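Local coordinates for protein aprataxin and PNK-like factor (PDB 5W7W) that acts as a histone chaperone in single- and double-strand DNA break repair, its FHA-like domain, the part in this chain, mediating interaction with XRCC1 and XRCC4, at residues F8-R13 against V19-G24; P32-T37 against Y99-L104; I47-V50 against L55-K58. All blocks are in the same frame, centred on the assembly; numbering follows the deposited sequence. Where two conformers were deposited one is given.

Contacts 1 and 2 share the six-stranded antiparallel sheet, where strands 8-12 and 100-105 are neighbours and the contact centres lie about 8 Å apart. Contact 3 belongs to the four-stranded sheet, its centre about 10 Å from that of contact 1 and about 14 Å from that of contact 2. Along the chain contact 1 closes first; contact 2 then closes over a 61-residue span in which contact 3 is nested. The sheets meet through apolar side chains, as where I103 touches L55, which fits the beta sandwich of an FHA domain. Contacts 1 and 3 are hairpins, whereas contact 2 ties the connection between strands 24-28 and 46-51 to the final strand.

Contact 1 (F8-R13 against V19-G24); sequences FELQPR and VALAPG. With FMT (formic acid), chain C.
L10 and V19 form an antiparallel hydrogen-bonded pair between strands 8-12 and 19-21. Both bonds of the pair are nearly straight: L10 N reaches V19 O at 2.8 Å, and V19 N returns to L10 O at 2.9 Å. One residue along, E9 and A20 make a non-hydrogen-bonded pair, where E9 CA comes within 3.3 Å of V19 O as a CA-H...O contact and E9 CG rests on the backbone and methyl of A20. At the far end L21 N donates to F8 O, 3.1 Å, and a water donates a hydrogen bond to each of F8 O and L21 O.

The side chain of L10 lies across that of L21 at about a right angle. Its CB sits 3.8 Å from V19 O and also faces V19 CB. With CG beside the backbone N (chi1 -52°), the branch point is carried to L21 CD1. From there the methyls divide: CD1 meets L21 CD2 at 4.2 Å, while CD2 meets L21 CD1 at 3.9 Å. An alanine in place of L10 is likely to open a gap beside both L21 methyls, which would lose their mates from strand 8-12. L10 and L21 also touch L48 of the other sheet, and L10 touches I103 of the next strand.

The contact is therefore two-sided in its chemistry: F8, L10, V19 and L21 turn apolar groups to one face, the sandwich interior for the buried F8, L10 and L21, whereas E9 and A20 occupy the other. Backbone bonds set the register, and the crossed leucines present a joint apolar surface to L48 of the facing sheet.

Contact 2 (P32-T37 against Y99-L104); sequences PLLGIT and YIFRIL. With FMT (formic acid), chain C; FMT (formic acid), chain D.
I36 and Y99 are brought together by their first torsions: I36 carries CG1 beside its backbone N (chi1 -64°) and CG2 opposite it, while Y99 swings its ring toward the loop with CG beside the backbone N (chi1 -49°). The isoleucine then spreads over one ring face. CG1 lies 3.7 Å from Y99 CD1, near one side of the ring, and CD1 of I36 comes equally near that same atom. CG2 of I36 makes the CH-pi contact, 4.1 Å from the centroid of the Y99 ring but displaced toward its rim on the hydroxyl side. Deeper in, L34 CD1 meets F101 CZ at 4.1 Å, adding a second apolar contact to the same loop.

The polar link between the segments runs through a water, which accepts from T37 N and donates to Y99 OH at 2.8 Å. That hydroxyl is also hydrogen-bonded to D38 OD2; these two polar partners would probably limit its rotation. A formic acid, probably from the crystallisation liquor, takes R102 NE on its O2 at 2.8 Å and is shared with Q11 NE2.

Segment 32-37 belongs to the connection between strands 24-28 and 46-51, and G35 and I36 both face G31 in a G1 beta bulge. The apolar patch thus packs an interstrand loop of the FHA beta sandwich on the turn into strand 100-105, which runs between strands 8-12 and 91-93, with L34 also reaching I28 of the opposing sheet.

Contact 3 (I47-V50 against L55-K58); sequences ILEV and LRIK
E49 OE1 lies at the edge of the R56 guanidinium, 8° out of its plane, whereas R56 NE comes to OE1 from above the carboxylate plane, 58° out of it. The two planes stand 50° apart, so the salt bridge is not the flat, two-pronged kind. Its firm element is R56 NE to E49 OE1 at 2.8 Å; the bonds from R56 NH2 to E49 OE1 and OE2 are weak. R56 also makes a cation-pi contact with W83, whose side chain E49 touches as well. The R56 chain is extended from CG to NE, with CG between the backbone N and the carbonyl carbon, and runs alongside E49, whose own chain bends at the CB-CG bond (chi2).

Beneath these groups E49 and R56 are an antiparallel hydrogen-bonded pair, E49 N to R56 O 2.9 Å and R56 N to E49 O 3.0 Å. I47 and K58 repeat the pattern, and their side chains point the same way, I47 CD1 4.0 Å from K58 CE.

The other face is apolar. L48 CD2 rests on I57 CB at 3.7 Å, and V50 CG2 meets L55 CD1 at 3.8 Å, a methyl that L48 CB also approaches.

Strands 46-51 and 54-59 form the hairpin at the middle of the four-stranded sheet, flanked by strand 24-28, which pairs with L48 and V50, and by strand 84-85, which pairs with I57. L48, V50 and L55 all touch L21 of the other sheet; L48 also touches L10, and V50 and L55 touch F8, as part of the apolar interior of the beta sandwich, while W83 touches I47, E49 and K58 on the outer face.

Contact 1 (F8-R13 against V19-G24)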
# COMPACT_ATOMS: atom_id res chain seq x y z
N PHE A 8 -9.32 -6.13 3.85
CA PHE A 8 -7.87 -6.09 3.71
C PHE A 8 -7.30 -5.26 4.84
O PHE A 8 -7.89 -4.27 5.26
CB PHE A 8 -7.45 -5.46 2.40
CG PHE A 8 -7.78 -6.29 1.22
CD1 PHE A 8 -6.92 -7.29 0.81
CD2 PHE A 8 -8.96 -6.10 0.53
CE1 PHE A 8 -7.22 -8.08 -0.29
CE2 PHE A 8 -9.25 -6.89 -0.58
CZ PHE A 8 -8.40 -7.88 -0.97
N GLU A 9 -6.13 -5.66 5.31
CA GLU A 9 -5.35 -4.86 6.24
C GLU A 9 -3.92 -4.77 5.75
O GLU A 9 -3.42 -5.68 5.07
CB GLU A 9 -5.35 -5.47 7.65
CG GLU A 9 -6.69 -5.32 8.35
CD GLU A 9 -6.73 -5.92 9.75
OE1 GLU A 9 -5.74 -6.53 10.19
OE2 GLU A 9 -7.79 -5.79 10.39
N LEU A 10 -3.28 -3.66 6.09
CA LEU A 10 -1.87 -3.43 5.80
C LEU A 10 -1.05 -3.68 7.05
O LEU A 10 -1.35 -3.13 8.12
CB LEU A 10 -1.65 -1.98 5.35
CG LEU A 10 -2.52 -1.46 4.22
CD1 LEU A 10 -2.12 -0.03 3.94
CD2 LEU A 10 -2.41 -2.33 2.99
N GLN A 11 -0.03 -4.51 6.92
CA GLN A 11 0.82 -4.87 8.04
C GLN A 11 2.22 -4.30 7.84
O GLN A 11 2.92 -4.75 6.93
CB GLN A 11 0.89 -6.39 8.14
CG GLN A 11 1.84 -6.90 9.22
CD GLN A 11 1.62 -8.35 9.49
OE1 GLN A 11 0.79 -8.70 10.34
NE2 GLN A 11 2.34 -9.21 8.78
N PRO A 12 2.66 -3.36 8.67
CA PRO A 12 4.00 -2.78 8.46
C PRO A 12 5.08 -3.82 8.68
O PRO A 12 5.11 -4.52 9.70
CB PRO A 12 4.06 -1.64 9.48
CG PRO A 12 3.05 -1.97 10.49
CD PRO A 12 1.96 -2.71 9.79
N ARG A 13 6.00 -3.92 7.72
CA ARG A 13 7.05 -4.92 7.80
C ARG A 13 8.02 -4.65 8.93
O ARG A 13 8.66 -5.59 9.43
CB ARG A 13 7.81 -4.96 6.49
CG ARG A 13 8.95 -6.01 6.46
CD ARG A 13 9.79 -5.94 5.19
NE ARG A 13 9.04 -6.45 4.05
CZ ARG A 13 9.54 -6.64 2.84
NH1 ARG A 13 10.81 -6.35 2.59
NH2 ARG A 13 8.76 -7.11 1.88
N VAL A 19 -3.24 -1.65 9.69
CA VAL A 19 -4.13 -0.57 9.26
C VAL A 19 -5.21 -1.17 8.37
O VAL A 19 -4.91 -1.75 7.33
CB VAL A 19 -3.36 0.54 8.53
CG1 VAL A 19 -4.32 1.64 8.04
CG2 VAL A 19 -2.27 1.11 9.46
N ALA A 20 -6.46 -1.02 8.76
CA ALA A 20 -7.56 -1.57 7.98
C ALA A 20 -7.95 -0.62 6.86
O ALA A 20 -7.87 0.60 6.99
CB ALA A 20 -8.77 -1.84 8.87
N LEU A 21 -8.36 -1.21 5.74
CA LEU A 21 -8.84 -0.46 4.59
C LEU A 21 -10.34 -0.63 4.41
O LEU A 21 -10.88 -1.73 4.56
CB LEU A 21 -8.15 -0.94 3.32
CG LEU A 21 -6.64 -0.80 3.32
CD1 LEU A 21 -6.10 -1.45 2.05
CD2 LEU A 21 -6.22 0.64 3.38
N ALA A 22 -11.00 0.44 4.03
CA ALA A 22 -12.42 0.42 3.69
C ALA A 22 -12.61 0.14 2.21
O ALA A 22 -11.67 0.25 1.42
CB ALA A 22 -13.04 1.77 4.03
N PRO A 23 -13.83 -0.22 1.79
CA PRO A 23 -14.09 -0.36 0.36
C PRO A 23 -13.88 0.95 -0.37
O PRO A 23 -14.04 2.04 0.19
CB PRO A 23 -15.57 -0.80 0.31
CG PRO A 23 -15.84 -1.38 1.66
CD PRO A 23 -15.01 -0.54 2.60
N GLY A 24 -13.54 0.85 -1.64
CA GLY A 24 -13.36 2.01 -2.49
C GLY A 24 -11.92 2.50 -2.48
O GLY A 24 -11.00 1.74 -2.18
C FMT C . 5.88 -9.19 7.90
O1 FMT C . 6.87 -9.66 7.37
O2 FMT C . 4.82 -9.10 7.29
O HOH W 1 -10.59 -3.95 6.41

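Contact 2 (P32-T37 against Y99-L104)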
# COMPACT_ATOMS: atom_id res chain seq x y z
N PRO A 32 -1.92 10.88 8.92
CA PRO A 32 -2.25 10.07 10.10
C PRO A 32 -2.69 8.65 9.79
O PRO A 32 -2.61 7.80 10.69
CB PRO A 32 -3.38 10.88 10.77
CG PRO A 32 -3.99 11.63 9.66
CD PRO A 32 -2.85 12.02 8.76
N LEU A 33 -3.15 8.35 8.58
CA LEU A 33 -3.65 7.01 8.31
C LEU A 33 -2.57 5.97 8.55
O LEU A 33 -2.79 4.98 9.25
CB LEU A 33 -4.19 6.89 6.88
CG LEU A 33 -4.64 5.49 6.44
CD1 LEU A 33 -5.83 5.00 7.26
CD2 LEU A 33 -4.96 5.48 4.95
N LEU A 34 -1.40 6.17 7.96
CA LEU A 34 -0.28 5.25 8.13
C LEU A 34 0.71 5.74 9.17
O LEU A 34 1.64 5.01 9.51
CB LEU A 34 0.44 5.05 6.79
CG LEU A 34 -0.43 4.56 5.63
CD1 LEU A 34 0.37 4.39 4.35
CD2 LEU A 34 -1.10 3.27 5.99
N GLY A 35 0.52 6.95 9.69
CA GLY A 35 1.43 7.48 10.69
C GLY A 35 2.75 7.94 10.15
O GLY A 35 3.77 7.85 10.83
N ILE A 36 2.77 8.44 8.92
CA ILE A 36 4.00 8.83 8.25
C ILE A 36 4.11 10.35 8.27
O ILE A 36 3.19 11.05 7.82
CB ILE A 36 4.01 8.31 6.80
CG1 ILE A 36 4.00 6.78 6.80
CG2 ILE A 36 5.20 8.87 6.04
CD1 ILE A 36 3.81 6.19 5.42
N THR A 37 5.21 10.87 8.81
CA THR A 37 5.55 12.28 8.73
C THR A 37 6.95 12.29 8.14
O THR A 37 7.92 11.95 8.82
CB THR A 37 5.52 12.97 10.09
OG1 THR A 37 4.21 12.88 10.66
CG2 THR A 37 5.90 14.46 9.97
N TYR A 99 8.65 2.12 5.00
CA TYR A 99 7.21 2.18 4.80
C TYR A 99 6.72 1.06 3.88
O TYR A 99 6.06 1.28 2.86
CB TYR A 99 6.77 3.56 4.29
CG TYR A 99 7.34 4.71 5.09
CD1 TYR A 99 7.10 4.81 6.46
CD2 TYR A 99 8.12 5.68 4.49
CE1 TYR A 99 7.61 5.86 7.20
CE2 TYR A 99 8.64 6.73 5.23
CZ TYR A 99 8.39 6.81 6.58
OH TYR A 99 8.92 7.86 7.32
N ILE A 100 7.10 -0.16 4.25
CA ILE A 100 6.78 -1.40 3.54
C ILE A 100 5.61 -2.04 4.28
O ILE A 100 5.60 -2.10 5.52
CB ILE A 100 8.00 -2.35 3.52
CG1 ILE A 100 9.28 -1.63 3.05
CG2 ILE A 100 7.71 -3.55 2.65
CD1 ILE A 100 10.57 -2.35 3.40
N PHE A 101 4.64 -2.54 3.53
CA PHE A 101 3.45 -3.17 4.08
C PHE A 101 3.14 -4.46 3.37
O PHE A 101 3.15 -4.52 2.15
CB PHE A 101 2.25 -2.25 3.92
CG PHE A 101 2.39 -0.95 4.65
CD1 PHE A 101 1.97 -0.81 5.97
CD2 PHE A 101 2.97 0.14 4.03
CE1 PHE A 101 2.12 0.39 6.64
CE2 PHE A 101 3.14 1.33 4.72
CZ PHE A 101 2.72 1.45 6.02
N ARG A 102 2.83 -5.50 4.15
CA ARG A 102 2.30 -6.74 3.63
C ARG A 102 0.78 -6.66 3.62
O ARG A 102 0.16 -6.09 4.52
CB ARG A 102 2.76 -7.91 4.50
CG ARG A 102 2.36 -9.24 3.90
CD ARG A 102 2.81 -10.46 4.69
NE ARG A 102 4.25 -10.46 4.95
CZ ARG A 102 5.17 -10.97 4.14
NH1 ARG A 102 4.84 -11.53 2.99
NH2 ARG A 102 6.46 -10.93 4.45
N ILE A 103 0.17 -7.25 2.60
CA ILE A 103 -1.28 -7.30 2.47
C ILE A 103 -1.81 -8.55 3.16
O ILE A 103 -1.39 -9.66 2.85
CB ILE A 103 -1.67 -7.32 0.99
CG1 ILE A 103 -1.10 -6.13 0.23
CG2 ILE A 103 -3.17 -7.40 0.82
CD1 ILE A 103 -1.25 -4.79 0.88
N LEU A 104 -2.76 -8.36 4.06
CA LEU A 104 -3.47 -9.46 4.69
C LEU A 104 -4.96 -9.39 4.35
O LEU A 104 -5.56 -8.32 4.37
CB LEU A 104 -3.31 -9.38 6.21
CG LEU A 104 -1.88 -9.54 6.73
CD1 LEU A 104 -1.87 -9.40 8.23
CD2 LEU A 104 -1.27 -10.85 6.32
C FMT C . 5.88 -9.19 7.90
O1 FMT C . 6.87 -9.66 7.37
O2 FMT C . 4.82 -9.10 7.29
C FMT D . 8.72 2.31 8.53
O1 FMT D . 9.29 3.10 9.29
O2 FMT D . 9.36 1.52 7.84
O HOH W 2 7.30 8.90 9.39

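Contact 3 (I47-V50 against L55-K58)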
# COMPACT_ATOMS: atom_id res chain seq x y z
N ILE A 47 -2.91 5.67 -4.65
CA ILE A 47 -4.30 5.34 -4.36
C ILE A 47 -4.39 3.83 -4.19
O ILE A 47 -3.92 3.08 -5.05
CB ILE A 47 -5.23 5.80 -5.49
CG1 ILE A 47 -5.04 7.29 -5.75
CG2 ILE A 47 -6.69 5.47 -5.14
CD1 ILE A 47 -5.93 7.86 -6.81
N LEU A 48 -4.98 3.39 -3.09
CA LEU A 48 -5.38 1.99 -2.93
C LEU A 48 -6.86 1.89 -3.21
O LEU A 48 -7.63 2.77 -2.80
CB LEU A 48 -5.13 1.52 -1.50
CG LEU A 48 -3.68 1.49 -1.07
CD1 LEU A 48 -3.56 1.06 0.37
CD2 LEU A 48 -2.87 0.57 -1.93
N GLU A 49 -7.27 0.84 -3.91
CA GLU A 49 -8.69 0.61 -4.12
C GLU A 49 -9.04 -0.82 -3.75
O GLU A 49 -8.42 -1.76 -4.24
CB GLU A 49 -9.09 0.84 -5.57
CG GLU A 49 -10.60 0.82 -5.76
CD GLU A 49 -11.05 0.27 -7.07
OE1 GLU A 49 -10.64 -0.86 -7.43
OE2 GLU A 49 -11.83 0.96 -7.74
N VAL A 50 -10.08 -0.96 -2.92
CA VAL A 50 -10.70 -2.23 -2.57
C VAL A 50 -12.01 -2.33 -3.34
O VAL A 50 -12.89 -1.48 -3.20
CB VAL A 50 -10.95 -2.31 -1.06
CG1 VAL A 50 -11.72 -3.56 -0.71
CG2 VAL A 50 -9.63 -2.24 -0.29
N LEU A 55 -7.56 -5.89 -4.05
CA LEU A 55 -6.89 -4.65 -3.70
C LEU A 55 -5.91 -4.31 -4.81
O LEU A 55 -5.13 -5.18 -5.22
CB LEU A 55 -6.13 -4.84 -2.38
CG LEU A 55 -5.23 -3.69 -1.96
CD1 LEU A 55 -6.05 -2.46 -1.64
CD2 LEU A 55 -4.37 -4.09 -0.75
N ARG A 56 -5.94 -3.07 -5.31
CA ARG A 56 -4.95 -2.60 -6.28
C ARG A 56 -4.41 -1.25 -5.85
O ARG A 56 -5.05 -0.50 -5.12
CB ARG A 56 -5.51 -2.57 -7.72
CG ARG A 56 -6.85 -1.87 -7.86
CD ARG A 56 -7.31 -1.76 -9.30
NE ARG A 56 -8.59 -1.08 -9.38
CZ ARG A 56 -9.10 -0.56 -10.49
NH1 ARG A 56 -8.47 -0.64 -11.64
NH2 ARG A 56 -10.28 0.06 -10.41
N ILE A 57 -3.19 -0.96 -6.31
CA ILE A 57 -2.49 0.28 -6.01
C ILE A 57 -2.16 0.99 -7.32
O ILE A 57 -1.74 0.36 -8.30
CB ILE A 57 -1.20 0.02 -5.19
CG1 ILE A 57 -0.54 1.35 -4.80
CG2 ILE A 57 -0.19 -0.85 -5.94
CD1 ILE A 57 0.53 1.21 -3.76
N LYS A 58 -2.33 2.31 -7.32
CA LYS A 58 -1.92 3.17 -8.43
C LYS A 58 -0.95 4.21 -7.90
O LYS A 58 -1.36 5.07 -7.09
CB LYS A 58 -3.13 3.86 -9.07
CG LYS A 58 -2.76 4.72 -10.28
CD LYS A 58 -3.97 5.22 -11.06
CE LYS A 58 -4.90 6.00 -10.19
NZ LYS A 58 -5.97 6.68 -11.01